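PDB 3NO3: glycerophosphodiester phosphodiesterase from Parabacteroides distasonis, which is a glycerophosphoryl diester phosphodiesterase family member with a TIM-barrel fold and a magnesium ion bound in a site of acidic side chains. Local coordinates for residues A[18-23]-A[76-81]; A[24-29]-A[86-91]; A[33-38]-A[96-101]. One frame throughout, in Å; residues are numbered along the deposited sequence.

Contact 1: A[18-23]-A[76-81]; sequences GSAQNS and LSNGEK
Ala20 and Asn78, their CA atoms 5.7 Å apart, bring two reverse turns together: a type II beta turn from Ala20 to Ser23 and a type I beta turn from Leu76 to Gly79. Both lie in loops of this TIM-barrel protein, the first leading into helix 24-32, the second into helix 85-94. The direct bond across is made by the Asn78 amide, whose ND2 donates to Gly18 O at 2.9 Å, meeting it in the carbonyl plane. The same nitrogen also donates to Glu80 OE2, 3.1 Å away, this time from above the carboxylate plane. Both acceptors lie in or near the plane of the amide, which fixes its rotation, while OD1 takes the backbone N of Glu80 to close an Asx turn. With CG set between the Asn78 backbone N and carbonyl carbon (chi1 69°), the amide lies against Ala20, whose CB is 3.6 Å from Asn78 CG. Deeper in, Leu76 leads with its CD1 branch, which rests 3.7 Å from Ser23 CB and also touches Asn22 O. Glu80 reaches past that same Ser23 CB with an extended chain; its two oxygens accept from Ile24 N and Arg25 N at the start of helix 24-32, where the helix end probably favours a negative charge. Ser23 is the N-cap of that helix: its OG accepts from Ser26 N and donates back across the turn to Ala20 O at 2.7 Å. The end of the Asn22 side chain leads off, ND2 bonding to Asp41, a magnesium ligand. At the outer edge Ser77 OG holds two waters, one 2.8 Å from Ser19 O, the other 3.0 Å from Gln21 N.

Contact 2: A[24-29]-A[86-91]; sequences IRSLER and EQYLKR
Leu27 drops its CD2 methyl onto one face of the Tyr88 ring, a CH-pi contact 4.2 Å from the centroid, while its CB touches the phenol end. This is the tight part of the contact between two helices running nearly parallel, 26° apart, with segment axes 10.4 Å from each other at closest approach. The Tyr88 ring bridges that gap: Ile24 CD1 packs 4.1 Å from Tyr88 CD1, and the hydroxyl reaches on to a weak hydrogen bond with Ser23 O.

Toward the solvent side the chemistry turns polar. Glu28 crosses Arg91 at about a right angle, and its OE2 uses the anti lone pair to take NE at 2.7 Å in a nearly straight hydrogen bond, part of a salt bridge, in the guanidinium plane at its edge; NH2 adds a weak second bond. The bend in the Arg91 chain (chi2 69°) brings NE round to Glu28 while CB and CG stay against Ile24 and Leu27. On the barrel side, the Tyr88 ring meets Phe40 of strand 37-44, and Leu89 of helix 85-94 turns away from helix 24-32 to pack on Met123 and Val124 of helix 110-126, so helix 85-94 sits between two neighbours of the barrel's outer layer.

Contact 3: A[33-38]-A[96-101]; sequences IGAYGS and KNIRLI
Tyr36 lies alongside the aliphatic part of Arg99, the two side chains pointing the same way, with Arg99 CB over one ring face 4.2 Å from the centroid. CG and CD continue along the ring, and CD ends 3.5 Å from Tyr36 OH. The bend at chi2 (81°) keeps the arginine chain beside the ring, and the ring and guanidinium planes stand only 23° apart. The charged end is held by Asp134 of strand 133-137 through NH2, while Tyr36 also stacks on Phe220.

The backbones beside them pair as parallel strands, Gly37 with Arg99 and Ser38 with Leu100. Arg99 N donates to Tyr36 O at 2.9 Å, Ser38 N to Arg99 O, and Ile101 N to Ser38 O at 3.0 Å, the last from above the carbonyl plane. Between them Gly37 brings its CA within 3.2 Å of Arg99 O, a CA-H...O contact. Ile98 CD1 lies against Ala35 O and Ser38 CB, 4.1 Å from the latter, and Ile98 and Ser38 both touch Ala30 of helix 24-32. Where the backbones diverge, two waters bridge: Asn97 O accepts from both, and they reach Ala35 O and Tyr36 O.

Adjacent parallel strands of this kind form the wall of a TIM barrel, and these run on to the magnesium ligands, Glu39 directly after Ser38, then Asp41, and Glu103 on strand 99-104.

In the fold
The three contacts follow one pair of chain regions inward from loop to barrel wall: contact 1 joins the loops ahead of helices 24-32 and 85-94, contact 2 the helices themselves, and contact 3 the strands that come after them. Contact 1 lies farthest out, about 17 Å between its centre and that of the chain, contact 3 deepest at about 11 Å; contact 3 is buried, contacts 1 and 2 only partly so. Amide, carboxylate and water bonds dominate the loops, a mixed aromatic and salt-bridged face the helices, and backbone pairing the strands. Contacts 1 and 2 meet where Ala20 O packs on Ser26 CB; contacts 2 and 3 meet in leucine packing, with Leu89 against Leu100.

Contact 1: A[18-23]-A[76-81]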
loop_
_atom_site.group_PDB
_atom_site.type_symbol
_atom_site.label_atom_id
_atom_site.label_comp_id
_atom_site.label_asym_id
_atom_site.label_seq_id
_atom_site.Cartn_x
_atom_site.Cartn_y
_atom_site.Cartn_z
ATOM N N GLY A 18 11.668 16.829 7.175
ATOM C CA GLY A 18 11.391 17.266 5.808
ATOM C C GLY A 18 10.382 16.465 5.014
ATOM O O GLY A 18 10.037 16.865 3.879
ATOM N N SER A 19 9.858 15.390 5.614
ATOM C CA SER A 19 8.992 14.441 4.943
ATOM C C SER A 19 7.521 14.755 5.206
ATOM O O SER A 19 7.184 15.686 5.931
ATOM C CB SER A 19 9.405 13.010 5.282
ATOM O OG SER A 19 8.863 12.091 4.306
ATOM N N ALA A 20 6.660 14.024 4.513
ATOM C CA ALA A 20 5.220 14.229 4.494
ATOM C C ALA A 20 4.648 12.944 4.020
ATOM O O ALA A 20 5.278 12.239 3.264
ATOM C CB ALA A 20 4.793 15.342 3.517
ATOM N N GLN A 21 3.432 12.646 4.455
ATOM C CA GLN A 21 2.717 11.455 3.952
ATOM C C GLN A 21 2.579 11.499 2.443
ATOM O O GLN A 21 2.315 12.574 1.867
ATOM C CB GLN A 21 1.331 11.371 4.632
ATOM C CG GLN A 21 1.442 11.086 6.106
ATOM C CD GLN A 21 0.121 11.154 6.860
ATOM O OE1 GLN A 21 -0.955 11.014 6.282
ATOM N NE2 GLN A 21 0.214 11.328 8.175
ATOM N N ASN A 22 2.755 10.353 1.775
ATOM C CA ASN A 22 2.448 10.234 0.330
ATOM C C ASN A 22 3.184 11.233 -0.556
ATOM O O ASN A 22 2.617 11.836 -1.480
ATOM C CB ASN A 22 0.915 10.285 0.107
ATOM C CG ASN A 22 0.224 8.969 0.430
ATOM O OD1 ASN A 22 0.662 7.953 -0.036
ATOM N ND2 ASN A 22 -0.877 8.991 1.183
ATOM N N SER A 23 4.461 11.437 -0.240
ATOM C CA SER A 23 5.285 12.464 -0.890
ATOM C C SER A 23 6.483 11.818 -1.598
ATOM O O SER A 23 6.816 10.646 -1.377
ATOM C CB SER A 23 5.773 13.475 0.163
ATOM O OG SER A 23 6.688 12.920 1.079
ATOM N N LEU A 76 1.496 19.775 -0.127
ATOM C CA LEU A 76 1.551 18.818 0.945
ATOM C C LEU A 76 2.086 19.507 2.189
ATOM O O LEU A 76 2.507 20.651 2.110
ATOM C CB LEU A 76 2.445 17.612 0.595
ATOM C CG LEU A 76 2.114 16.866 -0.712
ATOM C CD1 LEU A 76 2.884 15.560 -0.783
ATOM C CD2 LEU A 76 0.572 16.655 -0.849
ATOM N N SER A 77 2.082 18.777 3.307
ATOM C CA SER A 77 2.550 19.297 4.607
ATOM C C SER A 77 3.992 19.769 4.626
ATOM O O SER A 77 4.338 20.606 5.483
ATOM C CB SER A 77 2.302 18.267 5.726
ATOM O OG SER A 77 3.107 17.109 5.613
ATOM N N ASN A 78 4.822 19.278 3.692
ATOM C CA ASN A 78 6.222 19.735 3.531
ATOM C C ASN A 78 6.429 20.701 2.366
ATOM O O ASN A 78 7.566 20.950 1.978
ATOM C CB ASN A 78 7.196 18.531 3.409
ATOM C CG ASN A 78 7.026 17.757 2.088
ATOM O OD1 ASN A 78 6.030 17.956 1.362
ATOM N ND2 ASN A 78 7.985 16.871 1.772
ATOM N N GLY A 79 5.348 21.261 1.824
ATOM C CA GLY A 79 5.445 22.205 0.695
ATOM C C GLY A 79 5.532 21.599 -0.701
ATOM O O GLY A 79 5.465 22.333 -1.674
ATOM N N GLU A 80 5.673 20.282 -0.849
ATOM C CA GLU A 80 5.627 19.675 -2.203
ATOM C C GLU A 80 4.274 19.887 -2.857
ATOM O O GLU A 80 3.275 19.941 -2.154
ATOM C CB GLU A 80 5.831 18.148 -2.137
ATOM C CG GLU A 80 7.219 17.681 -1.822
ATOM C CD GLU A 80 7.309 16.132 -1.838
ATOM O OE1 GLU A 80 6.556 15.476 -2.636
ATOM O OE2 GLU A 80 8.134 15.619 -1.022
ATOM N N LYS A 81 4.231 19.927 -4.186
ATOM C CA LYS A 81 2.972 19.917 -4.908
ATOM C C LYS A 81 2.365 18.513 -4.852
ATOM O O LYS A 81 3.084 17.510 -4.744
ATOM C CB LYS A 81 3.142 20.396 -6.378
ATOM C CG LYS A 81 3.144 21.943 -6.585
ATOM C CD LYS A 81 3.305 22.331 -8.111
HETATM O O HOH W 1 5.323 17.509 6.987
HETATM O O HOH W 2 1.862 14.650 6.069
#

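Contact 2: A[24-29]-A[86-91]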
loop_
_atom_site.group_PDB
_atom_site.type_symbol
_atom_site.label_atom_id
_atom_site.label_comp_id
_atom_site.label_asym_id
_atom_site.label_seq_id
_atom_site.Cartn_x
_atom_site.Cartn_y
_atom_site.Cartn_z
ATOM N N ILE A 24 7.134 12.605 -2.437
ATOM C CA ILE A 24 8.386 12.223 -3.071
ATOM C C ILE A 24 9.437 11.965 -1.976
ATOM O O ILE A 24 10.105 10.915 -1.977
ATOM C CB ILE A 24 8.850 13.296 -4.047
ATOM C CG1 ILE A 24 7.848 13.410 -5.227
ATOM C CG2 ILE A 24 10.365 13.064 -4.427
ATOM C CD1 ILE A 24 7.696 12.173 -6.129
ATOM N N ARG A 25 9.488 12.851 -0.968
ATOM C CA ARG A 25 10.426 12.714 0.132
ATOM C C ARG A 25 10.191 11.418 0.908
ATOM O O ARG A 25 11.136 10.751 1.245
ATOM C CB ARG A 25 10.329 13.944 1.041
ATOM C CG ARG A 25 11.172 13.969 2.290
ATOM C CD ARG A 25 12.655 14.092 2.118
ATOM N NE ARG A 25 13.255 14.724 3.314
ATOM C CZ ARG A 25 14.560 14.869 3.555
ATOM N NH1 ARG A 25 14.951 15.490 4.668
ATOM N NH2 ARG A 25 15.485 14.402 2.716
ATOM N N SER A 26 8.927 11.057 1.168
ATOM C CA SER A 26 8.643 9.834 1.955
ATOM C C SER A 26 9.008 8.543 1.214
ATOM O O SER A 26 9.506 7.597 1.830
ATOM C CB SER A 26 7.209 9.814 2.516
ATOM O OG SER A 26 6.186 9.525 1.538
ATOM N N LEU A 27 8.793 8.547 -0.097
ATOM C CA LEU A 27 9.206 7.469 -0.972
ATOM C C LEU A 27 10.750 7.353 -0.955
ATOM O O LEU A 27 11.277 6.249 -0.814
ATOM C CB LEU A 27 8.713 7.727 -2.393
ATOM C CG LEU A 27 9.198 6.790 -3.497
ATOM C CD1 LEU A 27 8.759 5.379 -3.247
ATOM C CD2 LEU A 27 8.717 7.331 -4.816
ATOM N N GLU A 28 11.435 8.487 -1.095
ATOM C CA GLU A 28 12.911 8.513 -1.072
ATOM C C GLU A 28 13.466 8.028 0.255
ATOM O O GLU A 28 14.411 7.224 0.292
ATOM C CB GLU A 28 13.440 9.921 -1.347
ATOM C CG GLU A 28 13.203 10.465 -2.776
ATOM C CD GLU A 28 13.594 11.947 -2.947
ATOM O OE1 GLU A 28 13.696 12.692 -1.938
ATOM O OE2 GLU A 28 13.816 12.379 -4.115
ATOM N N ARG A 29 12.879 8.499 1.345
ATOM C CA ARG A 29 13.333 8.097 2.659
ATOM C C ARG A 29 13.056 6.607 2.964
ATOM O O ARG A 29 13.900 5.939 3.597
ATOM C CB ARG A 29 12.756 9.020 3.735
ATOM C CG ARG A 29 13.228 10.464 3.630
ATOM C CD ARG A 29 14.683 10.714 4.105
ATOM N NE ARG A 29 14.811 10.504 5.531
ATOM C CZ ARG A 29 15.481 9.536 6.164
ATOM N NH1 ARG A 29 16.223 8.629 5.535
ATOM N NH2 ARG A 29 15.421 9.497 7.480
ATOM N N GLU A 86 2.156 9.456 -12.106
ATOM C CA GLU A 86 3.276 9.444 -13.022
ATOM C C GLU A 86 4.559 9.963 -12.391
ATOM O O GLU A 86 5.600 9.346 -12.571
ATOM C CB GLU A 86 2.968 10.289 -14.244
ATOM C CG GLU A 86 4.054 10.290 -15.324
ATOM C CD GLU A 86 3.782 11.265 -16.470
ATOM O OE1 GLU A 86 3.144 12.338 -16.238
ATOM O OE2 GLU A 86 4.257 10.951 -17.622
ATOM N N GLN A 87 4.484 11.104 -11.723
ATOM C CA GLN A 87 5.671 11.637 -10.998
ATOM C C GLN A 87 6.186 10.673 -9.935
ATOM O O GLN A 87 7.425 10.503 -9.729
ATOM C CB GLN A 87 5.332 12.965 -10.320
ATOM C CG GLN A 87 5.206 14.137 -11.315
ATOM C CD GLN A 87 4.405 15.295 -10.805
ATOM O OE1 GLN A 87 3.992 15.340 -9.632
ATOM N NE2 GLN A 87 4.208 16.273 -11.672
ATOM N N TYR A 88 5.257 10.050 -9.225
ATOM C CA TYR A 88 5.596 9.120 -8.126
ATOM C C TYR A 88 6.342 7.944 -8.695
ATOM O O TYR A 88 7.405 7.559 -8.170
ATOM C CB TYR A 88 4.336 8.667 -7.341
ATOM C CG TYR A 88 4.537 8.605 -5.838
ATOM C CD1 TYR A 88 4.591 9.767 -5.091
ATOM C CD2 TYR A 88 4.679 7.392 -5.169
ATOM C CE1 TYR A 88 4.782 9.750 -3.701
ATOM C CE2 TYR A 88 4.853 7.369 -3.774
ATOM C CZ TYR A 88 4.896 8.545 -3.058
ATOM O OH TYR A 88 5.127 8.507 -1.688
ATOM N N LEU A 89 5.830 7.416 -9.813
ATOM C CA LEU A 89 6.452 6.303 -10.499
ATOM C C LEU A 89 7.757 6.649 -11.205
ATOM O O LEU A 89 8.653 5.810 -11.226
ATOM C CB LEU A 89 5.455 5.668 -11.492
ATOM C CG LEU A 89 4.207 5.120 -10.767
ATOM C CD1 LEU A 89 3.296 4.466 -11.786
ATOM C CD2 LEU A 89 4.518 4.173 -9.582
ATOM N N LYS A 90 7.893 7.857 -11.752
ATOM C CA LYS A 90 9.149 8.262 -12.369
ATOM C C LYS A 90 10.254 8.243 -11.297
ATOM O O LYS A 90 11.377 7.779 -11.543
ATOM C CB LYS A 90 9.002 9.647 -13.022
ATOM C CG LYS A 90 10.256 10.247 -13.694
ATOM C CD LYS A 90 9.904 11.507 -14.528
ATOM C CE LYS A 90 11.125 12.291 -15.036
ATOM N NZ LYS A 90 12.012 12.807 -13.935
ATOM N N ARG A 91 9.939 8.732 -10.099
ATOM C CA ARG A 91 10.933 8.727 -9.003
ATOM C C ARG A 91 11.224 7.291 -8.523
ATOM O O ARG A 91 12.381 6.913 -8.360
ATOM C CB ARG A 91 10.450 9.611 -7.828
ATOM C CG ARG A 91 11.494 9.818 -6.682
ATOM C CD ARG A 91 12.652 10.656 -7.113
ATOM N NE ARG A 91 13.781 10.625 -6.193
ATOM C CZ ARG A 91 14.802 9.757 -6.222
ATOM N NH1 ARG A 91 14.874 8.743 -7.088
ATOM N NH2 ARG A 91 15.779 9.891 -5.329
#

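Contact 3: A[33-38]-A[96-101]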
loop_
_atom_site.group_PDB
_atom_site.type_symbol
_atom_site.label_atom_id
_atom_site.label_comp_id
_atom_site.label_asym_id
_atom_site.label_seq_id
_atom_site.Cartn_x
_atom_site.Cartn_y
_atom_site.Cartn_z
ATOM N N ILE A 33 16.239 4.126 3.978
ATOM C CA ILE A 33 16.327 3.172 5.111
ATOM C C ILE A 33 16.335 1.678 4.731
ATOM O O ILE A 33 16.427 0.836 5.606
ATOM C CB ILE A 33 15.290 3.472 6.233
ATOM C CG1 ILE A 33 13.875 3.160 5.807
ATOM C CG2 ILE A 33 15.440 4.966 6.734
ATOM C CD1 ILE A 33 12.881 3.210 6.940
ATOM N N GLY A 34 16.155 1.348 3.455
ATOM C CA GLY A 34 16.088 -0.031 3.014
ATOM C C GLY A 34 14.847 -0.791 3.433
ATOM O O GLY A 34 14.908 -1.985 3.677
ATOM N N ALA A 35 13.710 -0.113 3.538
ATOM C CA ALA A 35 12.453 -0.814 3.820
ATOM C C ALA A 35 12.146 -1.723 2.627
ATOM O O ALA A 35 12.545 -1.390 1.499
ATOM C CB ALA A 35 11.323 0.197 4.079
ATOM N N TYR A 36 11.492 -2.863 2.884
ATOM C CA TYR A 36 11.019 -3.741 1.821
ATOM C C TYR A 36 10.132 -2.997 0.820
ATOM O O TYR A 36 10.316 -3.098 -0.403
ATOM C CB TYR A 36 10.226 -4.943 2.383
ATOM C CG TYR A 36 9.613 -5.803 1.279
ATOM C CD1 TYR A 36 10.404 -6.705 0.574
ATOM C CD2 TYR A 36 8.270 -5.672 0.909
ATOM C CE1 TYR A 36 9.876 -7.469 -0.454
ATOM C CE2 TYR A 36 7.742 -6.428 -0.141
ATOM C CZ TYR A 36 8.541 -7.320 -0.793
ATOM O OH TYR A 36 8.035 -8.063 -1.831
ATOM N N GLY A 37 9.158 -2.270 1.351
ATOM C CA GLY A 37 8.230 -1.529 0.539
ATOM C C GLY A 37 7.838 -0.178 1.037
ATOM O O GLY A 37 8.025 0.163 2.215
ATOM N N SER A 38 7.319 0.609 0.096
ATOM C CA SER A 38 6.762 1.928 0.356
ATOM C C SER A 38 5.323 1.947 -0.157
ATOM O O SER A 38 5.075 1.718 -1.350
ATOM C CB SER A 38 7.588 3.018 -0.323
ATOM O OG SER A 38 7.404 4.278 0.334
ATOM N N LYS A 96 15.771 1.419 -6.953
ATOM C CA LYS A 96 15.699 0.018 -7.396
ATOM C C LYS A 96 15.415 -1.034 -6.306
ATOM O O LYS A 96 14.841 -2.089 -6.569
ATOM C CB LYS A 96 17.005 -0.368 -8.129
ATOM C CG LYS A 96 17.323 0.479 -9.387
ATOM C CD LYS A 96 16.246 0.380 -10.466
ATOM C CE LYS A 96 16.648 1.175 -11.765
ATOM N NZ LYS A 96 15.604 1.082 -12.848
ATOM N N ASN A 97 15.803 -0.720 -5.092
ATOM C CA ASN A 97 15.674 -1.629 -3.970
ATOM C C ASN A 97 14.240 -1.826 -3.403
ATOM O O ASN A 97 14.063 -2.667 -2.528
ATOM C CB ASN A 97 16.599 -1.110 -2.833
ATOM C CG ASN A 97 16.173 0.320 -2.312
ATOM O OD1 ASN A 97 15.519 1.098 -3.060
ATOM N ND2 ASN A 97 16.576 0.662 -1.065
ATOM N N ILE A 98 13.238 -1.067 -3.844
ATOM C CA ILE A 98 12.005 -1.003 -3.074
ATOM C C ILE A 98 10.764 -1.433 -3.854
ATOM O O ILE A 98 10.627 -1.158 -5.029
ATOM C CB ILE A 98 11.864 0.380 -2.423
ATOM C CG1 ILE A 98 10.944 0.334 -1.194
ATOM C CG2 ILE A 98 11.449 1.447 -3.416
ATOM C CD1 ILE A 98 11.383 1.348 -0.149
ATOM N N ARG A 99 9.920 -2.178 -3.160
ATOM C CA ARG A 99 8.650 -2.653 -3.651
ATOM C C ARG A 99 7.613 -1.535 -3.505
ATOM O O ARG A 99 7.614 -0.823 -2.497
ATOM C CB ARG A 99 8.221 -3.829 -2.788
ATOM C CG ARG A 99 7.242 -4.721 -3.405
ATOM C CD ARG A 99 7.946 -5.667 -4.329
ATOM N NE ARG A 99 6.932 -6.474 -4.961
ATOM C CZ ARG A 99 7.142 -7.317 -5.947
ATOM N NH1 ARG A 99 8.385 -7.545 -6.421
ATOM N NH2 ARG A 99 6.089 -7.993 -6.412
ATOM N N LEU A 100 6.738 -1.391 -4.498
ATOM C CA LEU A 100 5.726 -0.348 -4.516
ATOM C C LEU A 100 4.399 -0.949 -4.079
ATOM O O LEU A 100 3.879 -1.822 -4.744
ATOM C CB LEU A 100 5.674 0.282 -5.910
ATOM C CG LEU A 100 7.034 0.833 -6.402
ATOM C CD1 LEU A 100 6.828 1.501 -7.718
ATOM C CD2 LEU A 100 7.649 1.857 -5.360
ATOM N N ILE A 101 3.892 -0.518 -2.920
ATOM C CA ILE A 101 2.658 -1.031 -2.350
ATOM C C ILE A 101 1.558 -0.002 -2.660
ATOM O O ILE A 101 1.426 0.996 -1.996
ATOM C CB ILE A 101 2.773 -1.332 -0.830
ATOM C CG1 ILE A 101 4.013 -2.195 -0.511
ATOM C CG2 ILE A 101 1.515 -2.016 -0.353
ATOM C CD1 ILE A 101 4.122 -3.539 -1.248
HETATM O O HOH W 3 14.600 -1.731 0.015
HETATM O O HOH W 4 12.191 -4.613 -1.727
#